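Pectinesterase A (Erwinia chrysanthemi, PDB 2NTP) removes methyl ester groups from pectin, releasing methanol and leaving free galacturonate units, the first step in the maceration and soft rot of plant tissue. Local coordinates at residues A6-S11 / K19-A24; L156-G161 / G181-N186; G219-N224 / I262-F267. All coordinates share one frame; numbering follows the deposited sequence.

Contact 1. Residues A6-S11 / K19-A24; sequences AVVSKS and KTIADA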
loop_
_atom_site.group_PDB
_atom_site.type_symbol
_atom_site.label_atom_id
_atom_site.label_comp_id
_atom_site.label_asym_id
_atom_site.label_seq_id
_atom_site.Cartn_x
_atom_site.Cartn_y
_atom_site.Cartn_z
ATOM N N ALA A 6 -26.279 6.217 -2.725
ATOM C CA ALA A 6 -25.889 7.539 -3.209
ATOM C C ALA A 6 -25.100 7.423 -4.506
ATOM O O ALA A 6 -24.449 6.406 -4.751
ATOM C CB ALA A 6 -25.072 8.269 -2.153
ATOM N N VAL A 7 -25.171 8.462 -5.336
ATOM C CA VAL A 7 -24.413 8.517 -6.588
ATOM C C VAL A 7 -23.613 9.818 -6.652
ATOM O O VAL A 7 -24.132 10.887 -6.327
ATOM C CB VAL A 7 -25.329 8.382 -7.840
ATOM C CG1 VAL A 7 -24.508 8.398 -9.125
ATOM C CG2 VAL A 7 -26.158 7.102 -7.773
ATOM N N VAL A 8 -22.348 9.709 -7.053
ATOM C CA VAL A 8 -21.476 10.865 -7.256
ATOM C C VAL A 8 -21.194 11.017 -8.749
ATOM O O VAL A 8 -20.888 10.037 -9.428
ATOM C CB VAL A 8 -20.134 10.721 -6.477
ATOM C CG1 VAL A 8 -19.284 11.978 -6.611
ATOM C CG2 VAL A 8 -20.387 10.438 -5.015
ATOM N N SER A 9 -21.314 12.244 -9.256
ATOM C CA SER A 9 -21.006 12.532 -10.658
ATOM C C SER A 9 -20.479 13.951 -10.851
ATOM O O SER A 9 -20.740 14.838 -10.035
ATOM C CB SER A 9 -22.231 12.301 -11.551
ATOM O OG SER A 9 -23.191 13.325 -11.378
ATOM N N LYS A 10 -19.739 14.145 -11.939
ATOM C CA LYS A 10 -19.210 15.453 -12.312
ATOM C C LYS A 10 -20.267 16.316 -12.996
ATOM O O LYS A 10 -20.179 17.545 -12.976
ATOM C CB LYS A 10 -17.998 15.293 -13.240
ATOM C CG LYS A 10 -16.733 14.792 -12.557
ATOM C CD LYS A 10 -16.148 15.844 -11.628
ATOM C CE LYS A 10 -14.895 15.337 -10.950
ATOM N NZ LYS A 10 -14.353 16.329 -9.980
ATOM N N SER A 11 -21.261 15.664 -13.597
ATOM C CA SER A 11 -22.291 16.353 -14.373
ATOM C C SER A 11 -23.555 16.629 -13.563
ATOM O O SER A 11 -24.014 15.779 -12.796
ATOM C CB SER A 11 -22.642 15.551 -15.629
ATOM O OG SER A 11 -21.512 15.403 -16.474
ATOM N N LYS A 19 -21.922 16.056 -5.736
ATOM C CA LYS A 19 -20.795 16.632 -6.473
ATOM C C LYS A 19 -19.453 16.081 -5.993
ATOM O O LYS A 19 -18.522 15.925 -6.787
ATOM C CB LYS A 19 -20.802 18.159 -6.372
ATOM C CG LYS A 19 -21.931 18.833 -7.142
ATOM C CD LYS A 19 -21.840 20.356 -7.075
ATOM C CE LYS A 19 -20.725 20.902 -7.967
ATOM N NZ LYS A 19 -20.675 22.396 -7.951
ATOM N N THR A 20 -19.358 15.802 -4.695
ATOM C CA THR A 20 -18.129 15.262 -4.104
ATOM C C THR A 20 -18.377 13.940 -3.381
ATOM O O THR A 20 -19.468 13.699 -2.861
ATOM C CB THR A 20 -17.453 16.249 -3.110
ATOM O OG1 THR A 20 -18.152 16.245 -1.859
ATOM C CG2 THR A 20 -17.387 17.674 -3.676
ATOM N N ILE A 21 -17.345 13.097 -3.342
ATOM C CA ILE A 21 -17.404 11.809 -2.645
ATOM C C ILE A 21 -17.542 12.006 -1.134
ATOM O O ILE A 21 -18.297 11.290 -0.477
ATOM C CB ILE A 21 -16.166 10.925 -2.964
ATOM C CG1 ILE A 21 -16.010 10.747 -4.478
ATOM C CG2 ILE A 21 -16.279 9.557 -2.289
ATOM C CD1 ILE A 21 -14.613 10.288 -4.900
ATOM N N ALA A 22 -16.818 12.983 -0.594
ATOM C CA ALA A 22 -16.913 13.332 0.825
ATOM C C ALA A 22 -18.346 13.647 1.262
ATOM O O ALA A 22 -18.773 13.217 2.335
ATOM C CB ALA A 22 -15.994 14.499 1.148
ATOM N N ASP A 23 -19.072 14.396 0.429
ATOM C CA ASP A 23 -20.469 14.735 0.711
ATOM C C ASP A 23 -21.368 13.498 0.705
ATOM O O ASP A 23 -22.225 13.357 1.581
ATOM C CB ASP A 23 -20.994 15.790 -0.267
ATOM C CG ASP A 23 -20.388 17.168 -0.031
ATOM O OD1 ASP A 23 -19.801 17.404 1.048
ATOM O OD2 ASP A 23 -20.503 18.025 -0.930
ATOM N N ALA A 24 -21.162 12.613 -0.271
ATOM C CA ALA A 24 -21.933 11.364 -0.369
ATOM C C ALA A 24 -21.701 10.462 0.845
ATOM O O ALA A 24 -22.648 9.893 1.395
ATOM C CB ALA A 24 -21.606 10.626 -1.663
HETATM O O HOH W 1 -16.233 16.990 -7.614
#
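Val-8 turns both of its methyl branches toward the start of helix 21-26, an arrangement that lies at the N-terminal end of the right-handed parallel beta-helix on which pectinesterases are built. Strand 6-8 is an outermost strand of the longest sheet, and with helix 21-26 and strand 35-39 it forms a beta-alpha-beta unit. The two gamma carbons of the valine divide the work. With CG1 anti to the backbone N (chi1 -176°), Val-8 CG1 faces the backbone of the first turn, 3.9 Å from the C atom of Thr-20, and meets CG1 of Ile-21 at 4.1 Å. The other branch, Val-8 CG2, presses on the methyl of the next residue on this side of the helix, 3.6 Å from CB of Ala-24. Ile-21 and Ala-24 stand three positions apart, so a single side chain spans almost a full helical turn. Ala-24 CB points at the strand and also approaches CB of Ala-6 at 4.2 Å; it therefore rests on two alternate residues of one strand face, while Val-7 between them turns away.

The helix end that receives this packing is well satisfied. Thr-20 is the N-cap, its OG1 accepting from N of Asp-23 at 3.1 Å with an angle of 154° at the hydrogen. The carboxylate of Glu-46 takes the backbone N-H groups of Ile-21 and Ala-22, a position in which the helix end would be expected to favour its negative charge. No direct hydrogen bond joins the segments. Instead a water bridges them near the surface, where Lys-10 NZ, which also bonds to Val-43 O, donates to it at 3.1 Å and the water donates to Lys-19 O at 2.7 Å.

Contact 2. Residues L156-G161 / G181-N186; sequences LYVSGG and GTALFN. With ADA (alpha-D-galactopyranuronic acid), chain C.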
loop_
_atom_site.group_PDB
_atom_site.type_symbol
_atom_site.label_atom_id
_atom_site.label_comp_id
_atom_site.label_asym_id
_atom_site.label_seq_id
_atom_site.Cartn_x
_atom_site.Cartn_y
_atom_site.Cartn_z
ATOM N N LEU A 156 1.112 2.263 -0.457
ATOM C CA LEU A 156 0.105 1.527 0.314
ATOM C C LEU A 156 0.586 1.213 1.728
ATOM O O LEU A 156 1.562 0.478 1.911
ATOM C CB LEU A 156 -0.286 0.234 -0.402
ATOM C CG LEU A 156 -1.261 -0.675 0.361
ATOM C CD1 LEU A 156 -2.578 0.050 0.695
ATOM C CD2 LEU A 156 -1.528 -1.958 -0.435
ATOM N N TYR A 157 -0.130 1.761 2.707
ATOM C CA TYR A 157 0.191 1.620 4.125
ATOM C C TYR A 157 -0.882 0.713 4.719
ATOM O O TYR A 157 -2.022 1.133 4.889
ATOM C CB TYR A 157 0.148 3.005 4.791
ATOM C CG TYR A 157 0.742 3.133 6.193
ATOM C CD1 TYR A 157 1.119 2.015 6.943
ATOM C CD2 TYR A 157 0.911 4.395 6.771
ATOM C CE1 TYR A 157 1.655 2.155 8.235
ATOM C CE2 TYR A 157 1.437 4.543 8.055
ATOM C CZ TYR A 157 1.812 3.427 8.775
ATOM O OH TYR A 157 2.332 3.586 10.043
ATOM N N VAL A 158 -0.529 -0.540 4.993
ATOM C CA VAL A 158 -1.473 -1.497 5.565
ATOM C C VAL A 158 -1.124 -1.816 7.021
ATOM O O VAL A 158 -0.143 -2.502 7.297
ATOM C CB VAL A 158 -1.588 -2.797 4.709
ATOM C CG1 VAL A 158 -2.496 -2.567 3.498
ATOM C CG2 VAL A 158 -0.213 -3.288 4.258
ATOM N N SER A 159 -1.933 -1.291 7.941
ATOM C CA SER A 159 -1.741 -1.519 9.374
ATOM C C SER A 159 -2.942 -2.261 9.973
ATOM O O SER A 159 -3.936 -2.481 9.293
ATOM C CB SER A 159 -1.524 -0.178 10.083
ATOM O OG SER A 159 -1.123 -0.353 11.432
ATOM N N GLY A 160 -2.826 -2.663 11.233
ATOM C CA GLY A 160 -3.935 -3.275 11.968
ATOM C C GLY A 160 -4.370 -4.651 11.501
ATOM O O GLY A 160 -3.611 -5.613 11.585
ATOM N N GLY A 161 -5.608 -4.736 11.017
ATOM C CA GLY A 161 -6.249 -6.017 10.754
ATOM C C GLY A 161 -6.014 -6.579 9.366
ATOM O O GLY A 161 -4.915 -6.465 8.813
ATOM N N GLY A 181 -0.049 -4.819 8.944
ATOM C CA GLY A 181 -1.334 -5.483 8.720
ATOM C C GLY A 181 -1.199 -6.875 8.132
ATOM O O GLY A 181 -0.111 -7.293 7.703
ATOM N N THR A 182 -2.305 -7.612 8.148
ATOM C CA THR A 182 -2.401 -8.854 7.402
ATOM C C THR A 182 -3.032 -8.459 6.073
ATOM O O THR A 182 -4.217 -8.138 6.012
ATOM C CB THR A 182 -3.275 -9.892 8.133
ATOM O OG1 THR A 182 -2.680 -10.212 9.403
ATOM C CG2 THR A 182 -3.410 -11.161 7.306
ATOM N N ALA A 183 -2.222 -8.445 5.020
ATOM C CA ALA A 183 -2.679 -7.970 3.725
ATOM C C ALA A 183 -2.402 -9.025 2.670
ATOM O O ALA A 183 -1.248 -9.407 2.440
ATOM C CB ALA A 183 -1.994 -6.647 3.362
ATOM N N LEU A 184 -3.477 -9.506 2.051
ATOM C CA LEU A 184 -3.408 -10.543 1.029
ATOM C C LEU A 184 -3.675 -9.920 -0.335
ATOM O O LEU A 184 -4.638 -9.163 -0.500
ATOM C CB LEU A 184 -4.436 -11.650 1.321
ATOM C CG LEU A 184 -4.585 -12.802 0.317
ATOM C CD1 LEU A 184 -3.300 -13.643 0.231
ATOM C CD2 LEU A 184 -5.769 -13.683 0.691
ATOM N N PHE A 185 -2.818 -10.247 -1.300
ATOM C CA PHE A 185 -2.912 -9.701 -2.649
ATOM C C PHE A 185 -3.045 -10.867 -3.610
ATOM O O PHE A 185 -2.201 -11.770 -3.610
ATOM C CB PHE A 185 -1.656 -8.882 -2.990
ATOM C CG PHE A 185 -1.390 -7.753 -2.031
ATOM C CD1 PHE A 185 -0.724 -7.978 -0.822
ATOM C CD2 PHE A 185 -1.816 -6.462 -2.331
ATOM C CE1 PHE A 185 -0.493 -6.934 0.067
ATOM C CE2 PHE A 185 -1.587 -5.413 -1.451
ATOM C CZ PHE A 185 -0.929 -5.646 -0.249
ATOM N N ASN A 186 -4.105 -10.864 -4.410
ATOM C CA ASN A 186 -4.294 -11.913 -5.408
ATOM C C ASN A 186 -4.558 -11.358 -6.799
ATOM O O ASN A 186 -5.402 -10.475 -6.976
ATOM C CB ASN A 186 -5.409 -12.878 -5.006
ATOM C CG ASN A 186 -5.520 -14.062 -5.962
ATOM O OD1 ASN A 186 -6.460 -14.153 -6.749
ATOM N ND2 ASN A 186 -4.531 -14.940 -5.929
HETATM C C1 ADA C . 7.326 6.760 11.745
HETATM C C2 ADA C . 6.628 5.742 12.649
HETATM C C3 ADA C . 5.295 5.297 12.044
HETATM C C4 ADA C . 4.427 6.505 11.675
HETATM C C5 ADA C . 5.225 7.454 10.781
HETATM C C6 ADA C . 4.438 8.687 10.425
HETATM O O2 ADA C . 7.494 4.617 12.811
HETATM O O3 ADA C . 4.603 4.414 12.943
HETATM O O4 ADA C . 4.031 7.225 12.851
HETATM O O5 ADA C . 6.437 7.842 11.445
HETATM O O6B ADA C . 3.245 8.567 10.072
HETATM O O6A ADA C . 5.015 9.790 10.494
HETATM O O HOH W 2 -3.649 -8.358 11.280
#
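The carbonyl O of Val-158 accepts from the backbone N of Gly-181 at 2.8 Å, the N lying above the carbonyl plane, 39° out of it. A second backbone bond follows after the turn at Gly-160, from Thr-182 N to Gly-161 O at 2.9 Å. A water completes the junction by donating to Gly-160 O and to Thr-182 OG1, each at 2.8 Å; the threonine hydroxyl is also hydrogen-bonded to Tyr-218 O. Beyond these bonds the segments diverge, because in this right-handed parallel beta-helix strands 156-158 and 182-186 belong to different sheets and meet through side chains in the core. Val-158 rests on Ala-183, its CG2 nearest, 3.9 Å from CB of Ala-183. Two residues back from Val-158 and two on from Ala-183, Leu-156 and Phe-185 approach from opposite directions: a chi1 of 176° swings the leucine CG to the far side of its backbone N, and Leu-156 CD2 arrives in the plane of the phenyl ring, at its edge, 3.6 Å from Phe-185 CE2. The same ring stacks with Phe-165. Tyr-157, alternating with these core residues, belongs instead to the glycan pocket; its ring stacks with those of Tyr-134 and Phe-178, and its OH lies 3.8 Å from O3 of a bound galacturonate.

Contact 3. Residues G219-N224 / I262-F267; sequences GLVITN and IGQTVF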
loop_
_atom_site.group_PDB
_atom_site.type_symbol
_atom_site.label_atom_id
_atom_site.label_comp_id
_atom_site.label_asym_id
_atom_site.label_seq_id
_atom_site.Cartn_x
_atom_site.Cartn_y
_atom_site.Cartn_z
ATOM N N GLY A 219 1.617 -11.527 7.565
ATOM C CA GLY A 219 1.864 -10.133 7.222
ATOM C C GLY A 219 1.410 -9.884 5.799
ATOM O O GLY A 219 0.217 -9.973 5.499
ATOM N N LEU A 220 2.368 -9.602 4.921
ATOM C CA LEU A 220 2.074 -9.329 3.514
ATOM C C LEU A 220 2.203 -10.615 2.719
ATOM O O LEU A 220 3.281 -11.218 2.673
ATOM C CB LEU A 220 3.014 -8.251 2.964
ATOM C CG LEU A 220 3.197 -7.008 3.850
ATOM C CD1 LEU A 220 4.237 -6.080 3.255
ATOM C CD2 LEU A 220 1.878 -6.272 4.070
ATOM N N VAL A 221 1.097 -11.035 2.107
ATOM C CA VAL A 221 1.051 -12.291 1.358
ATOM C C VAL A 221 0.602 -11.988 -0.066
ATOM O O VAL A 221 -0.507 -11.485 -0.287
ATOM C CB VAL A 221 0.127 -13.336 2.038
ATOM C CG1 VAL A 221 0.138 -14.662 1.267
ATOM C CG2 VAL A 221 0.548 -13.564 3.503
ATOM N N ILE A 222 1.479 -12.271 -1.026
ATOM C CA ILE A 222 1.226 -11.940 -2.431
ATOM C C ILE A 222 1.090 -13.231 -3.241
ATOM O O ILE A 222 2.029 -14.028 -3.302
ATOM C CB ILE A 222 2.345 -11.028 -3.017
ATOM C CG1 ILE A 222 2.362 -9.665 -2.318
ATOM C CG2 ILE A 222 2.148 -10.807 -4.519
ATOM C CD1 ILE A 222 3.397 -9.541 -1.216
ATOM N N THR A 223 -0.077 -13.433 -3.848
ATOM C CA THR A 223 -0.376 -14.692 -4.547
ATOM C C THR A 223 -0.826 -14.465 -5.987
ATOM O O THR A 223 -1.571 -13.522 -6.270
ATOM C CB THR A 223 -1.470 -15.534 -3.808
ATOM O OG1 THR A 223 -2.724 -14.837 -3.820
ATOM C CG2 THR A 223 -1.071 -15.822 -2.371
ATOM N N ASN A 224 -0.377 -15.340 -6.887
ATOM C CA ASN A 224 -0.864 -15.362 -8.271
ATOM C C ASN A 224 -0.794 -13.986 -8.925
ATOM O O ASN A 224 -1.711 -13.568 -9.637
ATOM C CB ASN A 224 -2.298 -15.907 -8.322
ATOM C CG ASN A 224 -2.461 -17.211 -7.548
ATOM O OD1 ASN A 224 -3.331 -17.327 -6.674
ATOM N ND2 ASN A 224 -1.630 -18.194 -7.860
ATOM N N ILE A 262 9.181 -7.957 13.235
ATOM C CA ILE A 262 9.971 -8.833 12.375
ATOM C C ILE A 262 9.068 -9.234 11.213
ATOM O O ILE A 262 8.340 -10.234 11.264
ATOM C CB ILE A 262 10.547 -10.041 13.161
ATOM C CG1 ILE A 262 11.542 -9.551 14.226
ATOM C CG2 ILE A 262 11.236 -11.030 12.227
ATOM C CD1 ILE A 262 11.733 -10.506 15.390
ATOM N N GLY A 263 9.119 -8.413 10.169
ATOM C CA GLY A 263 8.116 -8.438 9.109
ATOM C C GLY A 263 8.066 -9.708 8.291
ATOM O O GLY A 263 9.070 -10.409 8.154
ATOM N N GLN A 264 6.880 -9.996 7.762
ATOM C CA GLN A 264 6.679 -11.120 6.859
ATOM C C GLN A 264 6.233 -10.635 5.487
ATOM O O GLN A 264 5.279 -9.866 5.381
ATOM C CB GLN A 264 5.642 -12.103 7.420
ATOM C CG GLN A 264 5.347 -13.285 6.487
ATOM C CD GLN A 264 4.112 -14.060 6.902
ATOM O OE1 GLN A 264 2.990 -13.723 6.518
ATOM N NE2 GLN A 264 4.316 -15.114 7.692
ATOM N N THR A 265 6.939 -11.083 4.452
ATOM C CA THR A 265 6.461 -10.976 3.078
ATOM C C THR A 265 6.646 -12.336 2.434
ATOM O O THR A 265 7.761 -12.875 2.417
ATOM C CB THR A 265 7.231 -9.924 2.251
ATOM O OG1 THR A 265 7.065 -8.634 2.842
ATOM C CG2 THR A 265 6.702 -9.880 0.825
ATOM N N VAL A 266 5.546 -12.892 1.927
ATOM C CA VAL A 266 5.585 -14.177 1.229
ATOM C C VAL A 266 4.993 -14.022 -0.168
ATOM O O VAL A 266 3.883 -13.496 -0.323
ATOM C CB VAL A 266 4.839 -15.282 2.013
ATOM C CG1 VAL A 266 4.940 -16.612 1.276
ATOM C CG2 VAL A 266 5.409 -15.418 3.424
ATOM N N PHE A 267 5.756 -14.456 -1.171
ATOM C CA PHE A 267 5.302 -14.493 -2.561
ATOM C C PHE A 267 5.007 -15.933 -2.941
ATOM O O PHE A 267 5.863 -16.803 -2.778
ATOM C CB PHE A 267 6.372 -13.945 -3.510
ATOM C CG PHE A 267 6.586 -12.464 -3.402
ATOM C CD1 PHE A 267 7.527 -11.945 -2.513
ATOM C CD2 PHE A 267 5.859 -11.578 -4.200
ATOM C CE1 PHE A 267 7.730 -10.573 -2.412
ATOM C CE2 PHE A 267 6.057 -10.202 -4.103
ATOM C CZ PHE A 267 6.996 -9.700 -3.207
#
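Ile-222 lies beside Phe-267, both side chains pointing the same way from neighbouring strands. Its CB already touches the phenyl ring, 3.7 Å from CD2 of Phe-267. There the side chain divides: Ile-222 CG2 stays by the same ring atom, Phe-267 CD2, at 3.8 Å, while CG1 carries the chain over the ring toward CE2. The second torsion, 98°, departs from a staggered value and sets CD1 where it meets two residues at once. Ile-222 CD1 is 3.9 Å from CG2 of Thr-265 and makes a CH-pi contact with Phe-267, 4.3 Å from the ring centroid and 22° off the normal, over one face but displaced toward the rim. Leu-220 and Thr-265 form the preceding pair on this face, and the threonine hydroxyl is engaged by Thr-208.

The backbones keep these pairs level. Strands 220-223 and 264-267 run parallel with their axes 4.8 Å apart. Leu-220 bonds through its N to Gln-264 O and through its O to Val-266 N, and Ile-222 N goes on to Val-266 O, a practically straight bond of 2.8 Å. Where Gly-219 leads into strand 220-223, the Gln-264 side chain supplies a further acceptor: extended beyond CG, it brings OE1 to N of Gly-219 at 2.8 Å. The N-H aims well at the oxygen, although the donor stands 54° out of the amide plane, and NE2 adds a weak bond to Lys-217 O. A side-chain amide thus serves one backbone N-H where the strand pair begins.

On its other flank Ile-222 packs against Phe-185 of strand 182-186. Phe-185, Ile-222 and Phe-267 consequently occupy matching positions on three successive strands of one sheet, the stacking of like-placed apolar and aromatic side chains that is characteristic of parallel beta-helices.

All three contacts use the same long parallel sheet. Contact 1 sits at its first strand, and its centre is about 28 Å from that of contact 2 and about 36 Å from that of contact 3, far from the catalytic and substrate-binding residues. Contacts 2 and 3 are neighbours, about 9 Å between centres, joined by probable hydrogen bonds from Thr-223 N to Phe-185 O, 2.7 Å, and of Asn-186 ND2 with Asn-224 OD1, and by packing of Val-158 on Leu-220. Contact 2 reaches the glycan pocket through Tyr-157, and contact 3 lies close by: the side chain of Leu-156 is about 8 Å from that of the proton donor Asp-154, and that of Leu-220 about 8 Å from that of substrate-binding Trp-245.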